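Side-chain contacts in transcriptional activator, putative (PDB 1RTW), which is of uncertain function but is a putative transcriptional activator with the all-helical fold of the TENA/THI-4/PQQC family: residues B[12-17]-B[125-130]; B[20-25]-B[29-34]; B[44-49]-B[107-112]; B[141-146]-B[151-156]. One frame throughout, in Å; residues are numbered along the deposited sequence.

In the fold
From the N terminus, the first segment met is 12-17, which must wait for 125-130 to close contact 1; the long loop so formed embraces two smaller closures. Contact 2 is the first of these, a tight reversal joining the end of helix 21-28 to the start of helix 33-60. Contact 3 follows it, bringing helix 33-60 against helix 100-115, the helix just before 118-142. Contact 4 opens after contact 1 has closed, tying the end of helix 118-142 to helix 150-157. No two loops cross. Contacts 1 and 3 lie deeper in the bundle, whereas contacts 2 and 4 meet near its periphery, where N29 packs against E145.

Contact 1: B[12-17]-B[125-130]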
# COMPACT_ATOMS: atom_id res chain seq x y z
N ASN B 12 -2.14 -30.29 13.75
CA ASN B 12 -1.19 -30.50 14.83
C ASN B 12 -1.00 -29.21 15.64
O ASN B 12 -0.98 -29.24 16.87
CB ASN B 12 0.15 -31.02 14.28
CG ASN B 12 0.77 -32.10 15.16
OD1 ASN B 12 1.04 -33.22 14.69
ND2 ASN B 12 0.99 -31.79 16.43
N ILE B 13 -0.91 -28.08 14.94
CA ILE B 13 -0.74 -26.79 15.60
C ILE B 13 -2.03 -26.38 16.30
O ILE B 13 -2.01 -25.90 17.43
CB ILE B 13 -0.32 -25.69 14.60
CG1 ILE B 13 1.02 -26.06 13.97
CG2 ILE B 13 -0.22 -24.34 15.32
CD1 ILE B 13 1.51 -25.06 12.94
N TRP B 14 -3.17 -26.56 15.63
CA TRP B 14 -4.46 -26.20 16.21
C TRP B 14 -4.77 -27.01 17.46
O TRP B 14 -5.38 -26.50 18.40
CB TRP B 14 -5.59 -26.35 15.18
CG TRP B 14 -5.62 -25.22 14.19
CD1 TRP B 14 -4.55 -24.69 13.52
CD2 TRP B 14 -6.76 -24.45 13.80
NE1 TRP B 14 -4.95 -23.64 12.74
CE2 TRP B 14 -6.31 -23.46 12.89
CE3 TRP B 14 -8.12 -24.49 14.12
CZ2 TRP B 14 -7.16 -22.53 12.31
CZ3 TRP B 14 -8.97 -23.56 13.54
CH2 TRP B 14 -8.49 -22.59 12.64
N ARG B 15 -4.34 -28.27 17.48
CA ARG B 15 -4.57 -29.15 18.62
C ARG B 15 -3.93 -28.54 19.86
O ARG B 15 -4.44 -28.69 20.97
CB ARG B 15 -4.01 -30.55 18.37
CG ARG B 15 -4.67 -31.64 19.19
CD ARG B 15 -3.92 -32.96 19.09
NE ARG B 15 -3.76 -33.42 17.71
CZ ARG B 15 -2.58 -33.60 17.12
NH1 ARG B 15 -1.45 -33.36 17.78
NH2 ARG B 15 -2.53 -34.01 15.85
N ARG B 16 -2.82 -27.84 19.66
CA ARG B 16 -2.11 -27.19 20.76
C ARG B 16 -2.93 -26.08 21.41
O ARG B 16 -2.69 -25.74 22.57
CB ARG B 16 -0.73 -26.69 20.32
CG ARG B 16 0.34 -27.78 20.11
CD ARG B 16 1.66 -27.16 19.66
NE ARG B 16 2.71 -28.15 19.40
CZ ARG B 16 3.87 -27.87 18.81
NH1 ARG B 16 4.13 -26.63 18.40
NH2 ARG B 16 4.77 -28.83 18.61
N PHE B 17 -3.89 -25.49 20.68
CA PHE B 17 -4.75 -24.47 21.30
C PHE B 17 -6.21 -24.90 21.47
O PHE B 17 -7.07 -24.11 21.86
CB PHE B 17 -4.61 -23.08 20.66
CG PHE B 17 -5.09 -22.98 19.23
CD1 PHE B 17 -6.44 -22.83 18.94
CD2 PHE B 17 -4.17 -22.91 18.18
CE1 PHE B 17 -6.87 -22.60 17.64
CE2 PHE B 17 -4.58 -22.68 16.87
CZ PHE B 17 -5.94 -22.52 16.60
N LEU B 125 -7.44 -14.16 6.90
CA LEU B 125 -8.66 -13.75 7.56
C LEU B 125 -9.40 -14.98 8.07
O LEU B 125 -9.74 -15.06 9.25
CB LEU B 125 -9.56 -12.96 6.61
CG LEU B 125 -10.94 -12.60 7.19
CD1 LEU B 125 -10.78 -11.62 8.34
CD2 LEU B 125 -11.79 -11.99 6.11
N TYR B 126 -9.63 -15.95 7.19
CA TYR B 126 -10.32 -17.18 7.54
C TYR B 126 -9.68 -17.84 8.75
O TYR B 126 -10.36 -18.15 9.73
CB TYR B 126 -10.29 -18.18 6.37
CG TYR B 126 -10.92 -19.52 6.72
CD1 TYR B 126 -12.22 -19.60 7.21
CD2 TYR B 126 -10.19 -20.71 6.58
CE1 TYR B 126 -12.78 -20.81 7.57
CE2 TYR B 126 -10.75 -21.94 6.93
CZ TYR B 126 -12.05 -21.98 7.42
OH TYR B 126 -12.62 -23.18 7.79
N CYS B 127 -8.38 -18.06 8.66
CA CYS B 127 -7.62 -18.69 9.73
C CYS B 127 -7.84 -18.01 11.08
O CYS B 127 -8.19 -18.67 12.06
CB CYS B 127 -6.14 -18.69 9.35
SG CYS B 127 -5.06 -19.53 10.51
N GLU B 128 -7.64 -16.70 11.14
CA GLU B 128 -7.83 -15.92 12.36
C GLU B 128 -9.24 -16.02 12.96
O GLU B 128 -9.40 -16.07 14.18
CB GLU B 128 -7.51 -14.44 12.07
CG GLU B 128 -8.30 -13.43 12.93
CD GLU B 128 -8.70 -12.17 12.16
OE1 GLU B 128 -8.53 -12.11 10.93
OE2 GLU B 128 -9.20 -11.22 12.79
N GLU B 129 -10.26 -15.95 12.11
CA GLU B 129 -11.64 -16.02 12.59
C GLU B 129 -12.02 -17.43 12.98
O GLU B 129 -12.63 -17.65 14.02
CB GLU B 129 -12.62 -15.47 11.54
CG GLU B 129 -12.29 -14.06 11.03
CD GLU B 129 -12.35 -12.99 12.11
OE1 GLU B 129 -11.87 -13.24 13.21
OE2 GLU B 129 -12.83 -11.87 11.85
N LYS B 130 -11.65 -18.39 12.14
CA LYS B 130 -11.95 -19.79 12.37
C LYS B 130 -11.24 -20.29 13.63
O LYS B 130 -11.80 -21.08 14.41
CB LYS B 130 -11.55 -20.61 11.15
CG LYS B 130 -11.70 -22.11 11.29
CD LYS B 130 -13.14 -22.53 11.42
CE LYS B 130 -13.24 -24.04 11.44
NZ LYS B 130 -14.63 -24.47 11.74
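The backbone N of K130 donates to O of Y126 at 2.7 Å, and this helical turn presents K130 and C127 to the indole of W14. The touch is made by the far, six-membered end of the indole. Its CH2 comes within 3.5 Å of CG of K130, which lies at the ring edge near its plane, with the two side chains crossing at about a right angle. K130 reaches this place because CG is anti to its backbone N (chi1 175°); the chain then bends at chi2, and NZ is carried off to a salt bridge with E134. C127 supplies the other neighbour: SG stands 4.1 Å from CZ2 of W14 and 5.5 Å from the centroid of the six-membered ring, 81° off the normal, a sulfur-aromatic contact made at the edge. The same CZ2 lies 4.0 Å from the carbonyl O of C127, approached obliquely. One indole face is taken by F17, whose CZ sits 3.5 Å above the plane toward the rim. The nitrogen of the indole looks to a third partner, NE1 being hydrogen-bonded to S195 of helix 181-201, a helix that C127 also touches. W14 divides its chemistry between two helices: its carbon edge packs against helix 118-142 by van der Waals and sulfur-aromatic contact, while the buried polar N-H is satisfied by helix 181-201, a bond that should restrict rotation of the ring.

Contact 2: B[20-25]-B[29-34]; sequences HKFLIE and NTIKKE
The chain doubles back between E25 and I31, whose CA atoms are 4.6 Å apart, after helix 21-28 gives way at N29 with a positive phi of 63°. The carbonyl O of E25 faces the returning backbone and receives two weak hydrogen bonds, from N of T30 at 3.0 Å and from N of I31 at 3.3 Å. T30 turns OG1 between its backbone N and carbonyl carbon (chi1 57°), which lays the hydroxyl across E25, 3.2 Å from its CB. I31 crosses the same side chain nearly perpendicularly, CB to CB at 3.8 Å, while its CG1 reaches CE2 of F22 at 4.5 Å. Together these contacts fasten the short, tight connection between two consecutive helices of the bundle, 21-28 and 33-60. The E25 chain is extended beyond CG, and its OE1 accepts from a water at 2.5 Å that itself accepts from N of K32 at 2.6 Å, tying the last turn of one helix to the N-cap residue of the next; Y206 adds a weak bond to OE1. At the other end of segment 20-25, H20 caps its own helix, ND1 accepting from N of F22 almost straight (170°), while its NE2 is hydrogen-bonded to D203.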
# COMPACT_ATOMS: atom_id res chain seq x y z
N HIS B 20 -5.85 -24.68 24.88
CA HIS B 20 -4.57 -24.16 25.32
C HIS B 20 -4.77 -23.92 26.81
O HIS B 20 -5.91 -23.81 27.27
CB HIS B 20 -4.25 -22.83 24.64
CG HIS B 20 -3.01 -22.16 25.15
ND1 HIS B 20 -3.01 -21.33 26.25
CD2 HIS B 20 -1.73 -22.21 24.72
CE1 HIS B 20 -1.79 -20.90 26.48
NE2 HIS B 20 -0.99 -21.41 25.56
N LYS B 21 -3.67 -23.85 27.55
CA LYS B 21 -3.70 -23.63 29.00
C LYS B 21 -4.71 -22.55 29.37
O LYS B 21 -5.55 -22.75 30.26
CB LYS B 21 -2.30 -23.21 29.48
CG LYS B 21 -2.16 -22.98 30.97
CD LYS B 21 -0.77 -22.45 31.31
CE LYS B 21 -0.63 -22.15 32.79
NZ LYS B 21 0.70 -21.52 33.11
N PHE B 22 -4.68 -21.44 28.63
CA PHE B 22 -5.58 -20.32 28.87
C PHE B 22 -7.05 -20.70 28.78
O PHE B 22 -7.87 -20.22 29.57
CB PHE B 22 -5.27 -19.18 27.90
CG PHE B 22 -6.02 -17.91 28.18
CD1 PHE B 22 -7.24 -17.65 27.56
CD2 PHE B 22 -5.48 -16.95 29.04
CE1 PHE B 22 -7.91 -16.46 27.79
CE2 PHE B 22 -6.15 -15.75 29.28
CZ PHE B 22 -7.37 -15.50 28.65
N LEU B 23 -7.39 -21.56 27.82
CA LEU B 23 -8.77 -22.00 27.62
C LEU B 23 -9.25 -22.94 28.72
O LEU B 23 -10.42 -22.92 29.08
CB LEU B 23 -8.94 -22.64 26.24
CG LEU B 23 -8.50 -21.77 25.04
CD1 LEU B 23 -8.80 -22.50 23.75
CD2 LEU B 23 -9.21 -20.43 25.05
N ILE B 24 -8.34 -23.77 29.24
CA ILE B 24 -8.68 -24.70 30.31
C ILE B 24 -9.04 -23.91 31.55
O ILE B 24 -9.99 -24.24 32.27
CB ILE B 24 -7.49 -25.61 30.68
CG1 ILE B 24 -7.12 -26.52 29.51
CG2 ILE B 24 -7.81 -26.43 31.92
CD1 ILE B 24 -5.84 -27.31 29.74
N GLU B 25 -8.28 -22.85 31.80
CA GLU B 25 -8.51 -22.02 32.97
C GLU B 25 -9.77 -21.20 32.86
O GLU B 25 -10.45 -20.97 33.85
CB GLU B 25 -7.28 -21.16 33.26
CG GLU B 25 -6.05 -22.01 33.54
CD GLU B 25 -4.84 -21.20 33.97
OE1 GLU B 25 -4.89 -19.95 33.97
OE2 GLU B 25 -3.83 -21.83 34.30
N ASN B 29 -12.60 -21.86 35.38
CA ASN B 29 -12.59 -20.63 36.17
C ASN B 29 -11.41 -20.47 37.10
O ASN B 29 -11.44 -19.68 38.05
CB ASN B 29 -13.90 -20.47 36.94
CG ASN B 29 -14.85 -19.53 36.25
OD1 ASN B 29 -15.77 -19.96 35.55
ND2 ASN B 29 -14.61 -18.23 36.41
N THR B 30 -10.34 -21.22 36.80
CA THR B 30 -9.11 -21.18 37.57
C THR B 30 -8.24 -20.02 37.08
O THR B 30 -7.14 -19.79 37.61
CB THR B 30 -8.30 -22.49 37.39
OG1 THR B 30 -8.04 -22.70 36.00
CG2 THR B 30 -9.08 -23.68 37.93
N ILE B 31 -8.73 -19.29 36.09
CA ILE B 31 -7.99 -18.17 35.51
C ILE B 31 -7.81 -17.01 36.47
O ILE B 31 -8.76 -16.47 37.03
CB ILE B 31 -8.63 -17.73 34.15
CG1 ILE B 31 -7.66 -16.86 33.35
CG2 ILE B 31 -9.98 -17.06 34.38
CD1 ILE B 31 -7.73 -15.40 33.67
N LYS B 32 -6.55 -16.65 36.68
CA LYS B 32 -6.17 -15.57 37.56
C LYS B 32 -6.44 -14.22 36.90
O LYS B 32 -6.23 -14.05 35.70
CB LYS B 32 -4.69 -15.68 37.92
CG LYS B 32 -4.29 -17.02 38.51
CD LYS B 32 -3.68 -16.86 39.88
CE LYS B 32 -2.25 -16.34 39.83
NZ LYS B 32 -2.10 -14.90 39.50
N LYS B 33 -6.87 -13.27 37.71
CA LYS B 33 -7.19 -11.93 37.22
C LYS B 33 -6.10 -11.32 36.34
O LYS B 33 -6.39 -10.82 35.25
CB LYS B 33 -7.46 -11.02 38.42
CG LYS B 33 -8.00 -9.66 38.08
CD LYS B 33 -8.19 -8.83 39.33
CE LYS B 33 -8.84 -7.51 38.99
NZ LYS B 33 -9.02 -6.67 40.21
N GLU B 34 -4.86 -11.40 36.80
CA GLU B 34 -3.69 -10.85 36.10
C GLU B 34 -3.49 -11.42 34.71
O GLU B 34 -3.06 -10.71 33.80
CB GLU B 34 -2.42 -11.10 36.92
CG GLU B 34 -2.38 -10.45 38.29
CD GLU B 34 -3.41 -11.03 39.25
OE1 GLU B 34 -3.37 -12.26 39.50
OE2 GLU B 34 -4.26 -10.26 39.74
O HOH W 1 -4.72 -17.88 35.36

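Contact 3: B[44-49]-B[107-112]; sequences YYFVKN and NYLLSV
Segments 44-49 and 107-112 are helical throughout and come closest at N49 and L110, whose CA atoms lie 8.1 Å apart. They belong to helices 33-60 and 100-115 of the all-helical bundle that characterises the TENA/THI-4/PQQC family, and their meeting is sparse and largely apolar. F46 throws its ring across the gap, out and away from its own backbone N (chi1 180°), and CZ ends 3.7 Å from CD1 of L109; the methyl approaches obliquely, the two side chains being set roughly perpendicular. CD2 of the adjacent L110 rests 4.1 Å from the carbonyl O of N49, about a turn on from F46. L110 also packs on L115 of a second subunit, so this helix serves the assembly as well as the bundle. On the polar flank, N49 folds back over its own helix: ND2 donates to O of Y45 at 2.9 Å, 37° above the carbonyl plane, while the backbone N of N49 arrives from the opposite face. That position leaves ND2 3.4 Å above the centre of the Y45 ring. The hydroxyl of this tyrosine then spans to the partner helix through one water, 2.6 Å from OH of Y45 and 2.9 Å from OD1 of N107, to which it donates.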
# COMPACT_ATOMS: atom_id res chain seq x y z
N TYR B 44 -6.96 -6.53 22.61
CA TYR B 44 -7.63 -5.29 22.23
C TYR B 44 -6.80 -4.61 21.14
O TYR B 44 -7.34 -4.07 20.18
CB TYR B 44 -7.75 -4.37 23.45
CG TYR B 44 -8.38 -3.04 23.15
CD1 TYR B 44 -9.71 -2.95 22.75
CD2 TYR B 44 -7.66 -1.86 23.30
CE1 TYR B 44 -10.31 -1.72 22.53
CE2 TYR B 44 -8.24 -0.62 23.08
CZ TYR B 44 -9.57 -0.56 22.69
OH TYR B 44 -10.16 0.66 22.49
N TYR B 45 -5.48 -4.67 21.31
CA TYR B 45 -4.54 -4.11 20.35
C TYR B 45 -4.64 -4.92 19.05
O TYR B 45 -4.64 -4.36 17.96
CB TYR B 45 -3.12 -4.21 20.89
CG TYR B 45 -2.06 -3.80 19.90
CD1 TYR B 45 -1.27 -4.75 19.25
CD2 TYR B 45 -1.81 -2.46 19.66
CE1 TYR B 45 -0.25 -4.36 18.37
CE2 TYR B 45 -0.79 -2.06 18.80
CZ TYR B 45 -0.02 -3.01 18.16
OH TYR B 45 0.98 -2.58 17.30
N PHE B 46 -4.76 -6.24 19.19
CA PHE B 46 -4.86 -7.09 18.01
C PHE B 46 -6.15 -6.80 17.23
O PHE B 46 -6.12 -6.70 16.01
CB PHE B 46 -4.81 -8.58 18.40
CG PHE B 46 -4.92 -9.51 17.22
CD1 PHE B 46 -3.80 -9.78 16.42
CD2 PHE B 46 -6.14 -10.05 16.85
CE1 PHE B 46 -3.92 -10.56 15.27
CE2 PHE B 46 -6.27 -10.83 15.69
CZ PHE B 46 -5.16 -11.08 14.90
N VAL B 47 -7.26 -6.66 17.93
CA VAL B 47 -8.56 -6.42 17.28
C VAL B 47 -8.55 -5.14 16.47
O VAL B 47 -9.02 -5.11 15.33
CB VAL B 47 -9.70 -6.40 18.32
CG1 VAL B 47 -11.00 -5.93 17.68
CG2 VAL B 47 -9.89 -7.80 18.93
N LYS B 48 -7.99 -4.08 17.05
CA LYS B 48 -7.90 -2.79 16.37
C LYS B 48 -7.17 -2.94 15.04
O LYS B 48 -7.62 -2.44 14.01
CB LYS B 48 -7.17 -1.75 17.23
CG LYS B 48 -8.01 -1.13 18.35
CD LYS B 48 -7.28 0.00 19.07
CE LYS B 48 -6.06 -0.51 19.83
NZ LYS B 48 -5.38 0.57 20.60
N ASN B 49 -6.06 -3.66 15.07
CA ASN B 49 -5.25 -3.84 13.88
C ASN B 49 -5.81 -4.88 12.94
O ASN B 49 -5.53 -4.85 11.75
CB ASN B 49 -3.82 -4.15 14.26
CG ASN B 49 -3.13 -2.95 14.83
OD1 ASN B 49 -2.89 -1.97 14.12
ND2 ASN B 49 -2.84 -2.98 16.13
N ASN B 107 1.95 -7.05 12.72
CA ASN B 107 2.79 -6.62 11.60
C ASN B 107 2.85 -7.62 10.46
O ASN B 107 2.95 -7.23 9.30
CB ASN B 107 4.18 -6.23 12.11
CG ASN B 107 4.14 -5.00 13.00
OD1 ASN B 107 3.20 -4.21 12.94
ND2 ASN B 107 5.16 -4.84 13.83
N TYR B 108 2.75 -8.90 10.78
CA TYR B 108 2.74 -9.92 9.75
C TYR B 108 1.44 -9.81 8.94
O TYR B 108 1.46 -9.83 7.71
CB TYR B 108 2.87 -11.32 10.35
CG TYR B 108 2.67 -12.42 9.33
CD1 TYR B 108 3.63 -12.67 8.34
CD2 TYR B 108 1.51 -13.18 9.32
CE1 TYR B 108 3.44 -13.65 7.38
CE2 TYR B 108 1.30 -14.16 8.36
CZ TYR B 108 2.26 -14.39 7.39
OH TYR B 108 2.02 -15.33 6.41
N LEU B 109 0.31 -9.63 9.64
CA LEU B 109 -0.98 -9.52 8.96
C LEU B 109 -1.03 -8.31 8.06
O LEU B 109 -1.51 -8.40 6.93
CB LEU B 109 -2.15 -9.50 9.94
CG LEU B 109 -2.54 -10.83 10.60
CD1 LEU B 109 -3.81 -10.61 11.46
CD2 LEU B 109 -2.81 -11.89 9.51
N LEU B 110 -0.55 -7.18 8.54
CA LEU B 110 -0.52 -5.98 7.72
C LEU B 110 0.40 -6.15 6.49
O LEU B 110 0.12 -5.62 5.41
CB LEU B 110 -0.11 -4.77 8.57
CG LEU B 110 -1.08 -4.44 9.70
CD1 LEU B 110 -0.56 -3.22 10.46
CD2 LEU B 110 -2.46 -4.18 9.13
N SER B 111 1.49 -6.92 6.64
CA SER B 111 2.39 -7.15 5.51
C SER B 111 1.72 -8.04 4.48
O SER B 111 1.85 -7.81 3.28
CB SER B 111 3.71 -7.78 5.96
OG SER B 111 4.47 -6.82 6.66
N VAL B 112 1.00 -9.06 4.95
CA VAL B 112 0.29 -9.94 4.03
C VAL B 112 -0.81 -9.18 3.29
O VAL B 112 -1.02 -9.37 2.09
CB VAL B 112 -0.31 -11.14 4.75
CG1 VAL B 112 -1.22 -11.92 3.82
CG2 VAL B 112 0.80 -12.04 5.27
O HOH W 2 2.66 -3.76 15.77

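Contact 4: B[141-146]-B[151-156]; sequences ENLKER and EFINHW
I153 turns CG1 opposite its own carbonyl carbon (chi1 -56°) and continues it into an extended CG1-CD1 arm (chi2 173°), which points at L143 across a gap of 9.6 Å between the CA atoms of L143 and I153. The two branched side chains meet tip to tip, with CD1 of L143 4.1 Å from CD1 of I153, a single methyl pair near van der Waals range. The fine placement of L143 is doubtful, however, since its side chain sits too close to the backbone of E145 in the model, and that separation is correspondingly approximate. I153 does not rely on this neighbour alone, for it also lies against W136, V139 and R140 of helix 118-142 and against S147 in the connecting loop. Farther out, R146 bends at chi2 to bring its guanidinium past N154. There NH2 comes 3.9 Å from ND2 of N154, one chain running athwart the other and the flat groups turned 55° apart. Both atoms carry N-H groups, and the pair therefore amounts to packing, while the amide oxygen OD1 of N154 is held by a hydrogen bond from Q150. What results is a helix-loop-helix connection at the periphery of the bundle, where helix 118-142 passes into helix 150-157 with an apolar pair beside a polar one.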
# COMPACT_ATOMS: atom_id res chain seq x y z
N GLU B 141 -18.16 -25.18 25.57
CA GLU B 141 -18.47 -26.59 25.72
C GLU B 141 -17.79 -27.31 26.88
O GLU B 141 -18.09 -28.47 27.15
CB GLU B 141 -18.19 -27.32 24.41
CG GLU B 141 -19.09 -26.84 23.28
CD GLU B 141 -18.62 -27.29 21.90
OE1 GLU B 141 -17.57 -27.96 21.78
OE2 GLU B 141 -19.32 -26.95 20.91
N ASN B 142 -16.87 -26.63 27.56
CA ASN B 142 -16.20 -27.25 28.70
C ASN B 142 -16.32 -26.38 29.94
O ASN B 142 -15.65 -26.61 30.95
CB ASN B 142 -14.73 -27.56 28.36
CG ASN B 142 -14.59 -28.80 27.50
OD1 ASN B 142 -14.49 -29.92 28.00
ND2 ASN B 142 -14.59 -28.61 26.18
N LEU B 143 -17.22 -25.41 29.86
CA LEU B 143 -17.49 -24.47 30.94
C LEU B 143 -18.21 -25.17 32.10
O LEU B 143 -19.37 -25.58 31.95
CB LEU B 143 -18.35 -23.32 30.41
CG LEU B 143 -18.41 -21.99 31.15
CD1 LEU B 143 -17.02 -21.37 31.23
CD2 LEU B 143 -19.36 -21.05 30.43
N LYS B 144 -17.52 -25.34 33.23
CA LYS B 144 -18.11 -25.98 34.41
C LYS B 144 -19.28 -25.14 34.89
O LYS B 144 -20.41 -25.63 34.98
CB LYS B 144 -17.09 -26.09 35.55
CG LYS B 144 -15.88 -26.94 35.26
CD LYS B 144 -15.17 -27.32 36.56
CE LYS B 144 -14.86 -26.09 37.41
NZ LYS B 144 -14.28 -26.44 38.73
N GLU B 145 -19.01 -23.88 35.19
CA GLU B 145 -20.04 -22.95 35.63
C GLU B 145 -19.92 -21.68 34.83
O GLU B 145 -19.08 -21.57 33.94
CB GLU B 145 -19.95 -22.64 37.13
CG GLU B 145 -18.67 -21.95 37.58
CD GLU B 145 -17.55 -22.92 37.87
OE1 GLU B 145 -17.60 -23.58 38.93
OE2 GLU B 145 -16.62 -23.02 37.04
N ARG B 146 -20.74 -20.70 35.16
CA ARG B 146 -20.77 -19.43 34.46
C ARG B 146 -19.54 -18.59 34.74
O ARG B 146 -19.18 -18.39 35.90
CB ARG B 146 -22.03 -18.68 34.86
CG ARG B 146 -22.63 -17.84 33.77
CD ARG B 146 -23.27 -18.66 32.67
NE ARG B 146 -23.82 -17.76 31.65
CZ ARG B 146 -24.36 -18.15 30.50
NH1 ARG B 146 -24.43 -19.43 30.18
NH2 ARG B 146 -24.81 -17.23 29.65
N GLU B 151 -19.31 -12.75 28.35
CA GLU B 151 -19.52 -11.90 27.18
C GLU B 151 -18.63 -12.34 26.01
O GLU B 151 -19.12 -12.54 24.90
CB GLU B 151 -19.23 -10.42 27.50
CG GLU B 151 -19.90 -9.90 28.77
CD GLU B 151 -18.91 -9.67 29.90
OE1 GLU B 151 -18.25 -10.64 30.34
OE2 GLU B 151 -18.80 -8.50 30.36
N PHE B 152 -17.34 -12.49 26.29
CA PHE B 152 -16.36 -12.92 25.28
C PHE B 152 -16.59 -14.35 24.80
O PHE B 152 -16.47 -14.63 23.61
CB PHE B 152 -14.94 -12.80 25.83
CG PHE B 152 -14.57 -11.41 26.21
CD1 PHE B 152 -13.93 -10.59 25.30
CD2 PHE B 152 -14.89 -10.91 27.46
CE1 PHE B 152 -13.62 -9.28 25.63
CE2 PHE B 152 -14.60 -9.61 27.80
CZ PHE B 152 -13.96 -8.79 26.88
N ILE B 153 -16.90 -15.24 25.74
CA ILE B 153 -17.14 -16.63 25.41
C ILE B 153 -18.32 -16.74 24.45
O ILE B 153 -18.25 -17.46 23.46
CB ILE B 153 -17.44 -17.45 26.66
CG1 ILE B 153 -16.30 -17.32 27.66
CG2 ILE B 153 -17.60 -18.92 26.30
CD1 ILE B 153 -16.58 -17.95 28.99
N ASN B 154 -19.39 -16.00 24.75
CA ASN B 154 -20.59 -16.00 23.93
C ASN B 154 -20.39 -15.38 22.56
O ASN B 154 -20.83 -15.94 21.56
CB ASN B 154 -21.75 -15.27 24.63
CG ASN B 154 -22.34 -16.08 25.78
OD1 ASN B 154 -22.26 -17.32 25.80
ND2 ASN B 154 -22.95 -15.38 26.74
N HIS B 155 -19.73 -14.22 22.50
CA HIS B 155 -19.53 -13.57 21.21
C HIS B 155 -18.79 -14.42 20.18
O HIS B 155 -19.27 -14.60 19.07
CB HIS B 155 -18.83 -12.21 21.37
CG HIS B 155 -18.49 -11.56 20.06
ND1 HIS B 155 -17.20 -11.46 19.59
CD2 HIS B 155 -19.29 -11.09 19.08
CE1 HIS B 155 -17.22 -10.97 18.37
NE2 HIS B 155 -18.47 -10.73 18.03
N TRP B 156 -17.65 -14.99 20.57
CA TRP B 156 -16.88 -15.80 19.62
C TRP B 156 -17.39 -17.21 19.36
O TRP B 156 -16.97 -17.85 18.39
CB TRP B 156 -15.41 -15.79 20.00
CG TRP B 156 -14.75 -14.50 19.67
CD1 TRP B 156 -14.75 -13.86 18.46
CD2 TRP B 156 -14.00 -13.68 20.55
NE1 TRP B 156 -14.03 -12.70 18.53
CE2 TRP B 156 -13.56 -12.55 19.82
CE3 TRP B 156 -13.64 -13.77 21.90
CZ2 TRP B 156 -12.78 -11.54 20.37
CZ3 TRP B 156 -12.87 -12.77 22.46
CH2 TRP B 156 -12.45 -11.67 21.70